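Local coordinates for protein chloroplastic group IIB intron splicing facilitator CRS2, chloroplastic (Zea mays, PDB 1RYM) that is required for splicing of group IIB introns in chloroplasts, forming complexes with CAF1 or CAF2, and lacks peptidyl-tRNA hydrolase activity despite belonging to that enzyme family, at residues 19-24 and 102-107; 73-78 and 86-91. The protein carries 1 engineered substitution. All coordinates share one frame; numbering follows the deposited sequence.

Overall arrangement
Interactions 1 and 2 meet at one mixed sheet, their centres about 9 Å apart. Interaction 1 joins two adjacent parallel strands near the centre of the chain; interaction 2 lies about 12 Å from that centre, where a helix covers the sheet. Both are largely buried, but the first rests on backbone hydrogen bonds and ends at a polar site, whereas the second is purely apolar. They are stitched together by strand 18-22, which pairs with strand 70-76 through probable bonds from I20 N to L73 O and from V75 N to I20 O. Helix 83-94 of interaction 2 leads on to strand 102-108 of interaction 1.

Interaction 1 (19-24 and 102-107)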
# COMPACT_ATOMS: atom_id res chain seq x y z
N LEU A 19 -0.58 -0.38 -11.60
CA LEU A 19 -1.41 0.52 -10.81
C LEU A 19 -1.01 0.22 -9.31
O LEU A 19 -0.93 -0.96 -8.93
CB LEU A 19 -2.88 0.20 -11.07
CG LEU A 19 -3.94 1.04 -10.40
CD1 LEU A 19 -5.28 0.67 -11.08
CD2 LEU A 19 -4.04 0.70 -8.93
N ILE A 20 -0.56 1.21 -8.55
CA ILE A 20 -0.18 0.98 -7.18
C ILE A 20 -1.19 1.73 -6.36
O ILE A 20 -1.41 2.94 -6.51
CB ILE A 20 1.18 1.58 -7.01
CG1 ILE A 20 2.06 0.77 -7.90
CG2 ILE A 20 1.64 1.57 -5.59
CD1 ILE A 20 3.32 1.45 -8.04
N ALA A 21 -1.88 0.99 -5.50
CA ALA A 21 -2.90 1.62 -4.64
C ALA A 21 -2.58 1.45 -3.17
O ALA A 21 -2.34 0.35 -2.71
CB ALA A 21 -4.19 0.83 -4.86
N GLY A 22 -2.77 2.49 -2.48
CA GLY A 22 -2.56 2.36 -1.06
C GLY A 22 -3.86 2.54 -0.31
O GLY A 22 -4.65 3.47 -0.63
N LEU A 23 -4.15 1.65 0.66
CA LEU A 23 -5.39 1.81 1.42
C LEU A 23 -5.35 2.76 2.58
O LEU A 23 -4.38 2.95 3.20
CB LEU A 23 -5.95 0.50 1.92
CG LEU A 23 -5.92 -0.56 0.80
CD1 LEU A 23 -6.49 -1.86 1.36
CD2 LEU A 23 -6.74 -0.20 -0.44
N GLY A 24 -6.51 3.42 2.83
CA GLY A 24 -6.62 4.39 3.90
C GLY A 24 -7.88 5.21 3.76
O GLY A 24 -8.85 4.73 3.12
N ILE A 102 -1.38 -4.89 -10.38
CA ILE A 102 -2.09 -4.01 -9.45
C ILE A 102 -1.62 -4.30 -8.06
O ILE A 102 -2.03 -5.35 -7.51
CB ILE A 102 -3.53 -4.37 -9.48
CG1 ILE A 102 -3.94 -4.14 -10.91
CG2 ILE A 102 -4.38 -3.52 -8.51
CD1 ILE A 102 -5.45 -4.40 -11.10
N LEU A 103 -0.74 -3.45 -7.55
CA LEU A 103 -0.19 -3.72 -6.24
C LEU A 103 -1.01 -3.03 -5.16
O LEU A 103 -1.23 -1.82 -5.21
CB LEU A 103 1.28 -3.19 -6.30
CG LEU A 103 1.98 -3.20 -4.98
CD1 LEU A 103 2.17 -4.67 -4.64
CD2 LEU A 103 3.32 -2.44 -5.10
N LEU A 104 -1.54 -3.76 -4.20
CA LEU A 104 -2.18 -3.05 -3.06
C LEU A 104 -1.16 -2.88 -1.85
O LEU A 104 -0.43 -3.80 -1.59
CB LEU A 104 -3.27 -3.88 -2.54
CG LEU A 104 -4.15 -4.32 -3.61
CD1 LEU A 104 -5.22 -5.19 -3.00
CD2 LEU A 104 -4.88 -3.12 -4.14
N ILE A 105 -1.22 -1.78 -1.12
CA ILE A 105 -0.36 -1.55 -0.04
C ILE A 105 -1.23 -1.15 1.07
O ILE A 105 -2.12 -0.26 0.91
CB ILE A 105 0.55 -0.38 -0.39
CG1 ILE A 105 1.31 -0.69 -1.68
CG2 ILE A 105 1.56 -0.15 0.76
CD1 ILE A 105 2.25 0.43 -2.19
N TYR A 106 -1.02 -1.75 2.22
CA TYR A 106 -1.87 -1.43 3.34
C TYR A 106 -1.25 -1.92 4.67
O TYR A 106 -0.28 -2.72 4.64
CB TYR A 106 -3.23 -2.13 3.18
CG TYR A 106 -2.98 -3.56 2.91
CD1 TYR A 106 -3.07 -4.05 1.62
CD2 TYR A 106 -2.66 -4.45 3.95
CE1 TYR A 106 -2.79 -5.40 1.35
CE2 TYR A 106 -2.39 -5.80 3.71
CZ TYR A 106 -2.44 -6.26 2.39
OH TYR A 106 -2.31 -7.63 2.18
N ASP A 107 -1.77 -1.32 5.81
CA ASP A 107 -1.41 -1.66 7.20
C ASP A 107 -1.88 -3.11 7.48
O ASP A 107 -2.94 -3.58 7.03
CB ASP A 107 -2.07 -0.67 8.19
CG ASP A 107 -3.53 -0.65 8.04
OD1 ASP A 107 -4.29 -1.28 8.71
OD2 ASP A 107 -3.93 -0.10 6.98
O HOH W 1 -3.12 1.54 5.02
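The Y106 ring is met obliquely by L23 CD1, 4.1 Å from Y106 CD1, while R140 makes a cation-pi contact with the same ring. L23 lies alongside Y106, pointing the same way; with CG anti to the carbonyl carbon (chi1 -45°), its CD1 reaches 3.7 Å from Y106 CB. At the other flat group, the D107 carboxylate, OD2 takes a hydrogen from a water 2.7 Å away, which also donates to L23 O. D107 OD1 is hydrogen-bonded to H35 ND1 and OD2 also to Y80 OH, so three partners hold the carboxylate. A glycine in place of L23 would probably leave Y106 CB without its aliphatic neighbour and open a gap beside Y80.

Behind this end the strands pair in parallel through four backbone bonds: L103 N to L19 O, A21 N to L103 O, I105 N to A21 O and L23 N to I105 O (2.8 Å, 165° at the hydrogen). Side chains alternate between the faces. I20 CG2 touches I105 CD1 at 3.6 Å on the face covered by helix 37-48; A21 CB meets L104 CD2 at 4.1 Å on the other, where helix 83-94 packs. These are two of the central parallel strands of the mixed sheet of the peptidyl-tRNA hydrolase fold, their C-terminal end carrying the Asp-His pair that matches, by similarity, the family's active site.

Interaction 2 (73-78 and 86-91); sequences LVVKPQ and EAIGPL
The tip of I88 rests against both P77 and V75, and apolar contacts of this kind make up the whole contact. I88 CD1 comes 3.7 Å from P77 CG, the two side chains meeting at a slant, and 4.1 Å from V75 CG1. Its last torsion (chi2 15°) is far from a staggered value, so the exact place of the methyl is less certain. The short A87 side chain lets the helix come close to the strand end: A87 CB lies 3.9 Å from P77 CB and 4.4 Å from V75 CG1. V75 offers the same methyl to both helix residues, because CG1 stands anti to the backbone N (chi1 -176°). Farther back along the strand, L73 and L91 cross at about a right angle, L73 CD2 lying 3.8 Å from L91 CB.

Hydrogen bonding runs in other directions. The strand's backbone bonds to its neighbours within the sheet, L73 and V75 with I20, and V74 with G63. The K76 side chain starts out away from the helix, and its NZ forms a salt bridge with D43.

The helix runs nearly antiparallel to the strand, the short segments at 158° and 9.2 Å apart, and is kinked at P90, whose ring nitrogen has no hydrogen to give to the turn before. Helix 83-94, also resting on A21 and L19, is the helical link of a beta-alpha-beta crossover from strand 70-76 to parallel strand 102-108, passing over strand 18-22 in this alpha/beta fold.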
# COMPACT_ATOMS: atom_id res chain seq x y z
N LEU A 73 0.30 4.08 -12.48
CA LEU A 73 -0.74 4.92 -11.94
C LEU A 73 -0.83 4.68 -10.44
O LEU A 73 -0.78 3.53 -10.03
CB LEU A 73 -2.02 4.61 -12.70
CG LEU A 73 -3.29 4.99 -12.00
CD1 LEU A 73 -3.54 6.50 -12.02
CD2 LEU A 73 -4.38 4.32 -12.78
N VAL A 74 -0.79 5.76 -9.65
CA VAL A 74 -0.83 5.60 -8.20
C VAL A 74 -2.12 6.12 -7.78
O VAL A 74 -2.60 7.14 -8.32
CB VAL A 74 0.31 6.30 -7.43
CG1 VAL A 74 1.59 5.75 -7.96
CG2 VAL A 74 0.23 7.75 -7.83
N VAL A 75 -2.78 5.42 -6.87
CA VAL A 75 -4.14 5.79 -6.42
C VAL A 75 -4.22 5.61 -4.90
O VAL A 75 -3.67 4.63 -4.36
CB VAL A 75 -5.13 4.71 -6.89
CG1 VAL A 75 -6.58 5.09 -6.53
CG2 VAL A 75 -4.92 4.34 -8.33
N LYS A 76 -4.92 6.51 -4.27
CA LYS A 76 -5.27 6.48 -2.85
C LYS A 76 -6.83 6.45 -2.82
O LYS A 76 -7.55 7.45 -2.89
CB LYS A 76 -4.78 7.72 -2.11
CG LYS A 76 -3.29 7.80 -2.03
CD LYS A 76 -2.90 8.70 -0.87
CE LYS A 76 -3.04 10.12 -1.34
NZ LYS A 76 -2.81 11.04 -0.23
N PRO A 77 -7.37 5.29 -2.90
CA PRO A 77 -8.82 5.16 -2.90
C PRO A 77 -9.46 5.68 -1.66
O PRO A 77 -8.96 5.48 -0.60
CB PRO A 77 -9.13 3.70 -2.91
CG PRO A 77 -7.77 3.00 -3.10
CD PRO A 77 -6.69 3.99 -2.82
N GLN A 78 -10.63 6.33 -1.73
CA GLN A 78 -11.12 6.96 -0.52
C GLN A 78 -11.71 5.97 0.50
O GLN A 78 -11.71 6.22 1.73
CB GLN A 78 -12.10 8.04 -0.83
CG GLN A 78 -13.23 7.35 -1.60
CD GLN A 78 -13.99 8.27 -2.61
OE1 GLN A 78 -14.15 9.52 -2.47
NE2 GLN A 78 -14.45 7.67 -3.74
N GLU A 86 -14.80 0.79 -6.71
CA GLU A 86 -14.84 2.23 -6.86
C GLU A 86 -13.73 2.84 -7.74
O GLU A 86 -14.02 3.57 -8.65
N ALA A 87 -12.49 2.55 -7.40
CA ALA A 87 -11.29 3.20 -7.84
C ALA A 87 -10.35 2.30 -8.72
O ALA A 87 -9.96 2.63 -9.81
CB ALA A 87 -10.59 3.38 -6.50
N ILE A 88 -9.92 1.24 -8.15
CA ILE A 88 -8.94 0.40 -8.77
C ILE A 88 -9.46 -0.18 -10.07
O ILE A 88 -8.79 -0.24 -11.11
CB ILE A 88 -8.40 -0.76 -7.87
CG1 ILE A 88 -7.53 -0.34 -6.66
CG2 ILE A 88 -7.67 -1.78 -8.67
CD1 ILE A 88 -7.64 1.14 -6.34
N GLY A 89 -10.62 -0.79 -10.00
CA GLY A 89 -11.15 -1.57 -11.15
C GLY A 89 -11.40 -0.78 -12.41
O GLY A 89 -10.85 -1.01 -13.44
N PRO A 90 -12.11 0.28 -12.30
CA PRO A 90 -12.32 1.07 -13.44
C PRO A 90 -11.03 1.59 -14.03
O PRO A 90 -10.90 1.57 -15.26
CB PRO A 90 -13.24 2.20 -12.98
CG PRO A 90 -13.89 1.71 -11.70
CD PRO A 90 -12.94 0.71 -11.15
N LEU A 91 -10.10 2.08 -13.21
CA LEU A 91 -8.84 2.59 -13.73
C LEU A 91 -8.00 1.49 -14.39
O LEU A 91 -7.44 1.59 -15.49
CB LEU A 91 -8.06 3.29 -12.60
CG LEU A 91 -8.86 4.45 -12.10
CD1 LEU A 91 -8.46 4.80 -10.66
CD2 LEU A 91 -8.60 5.62 -12.97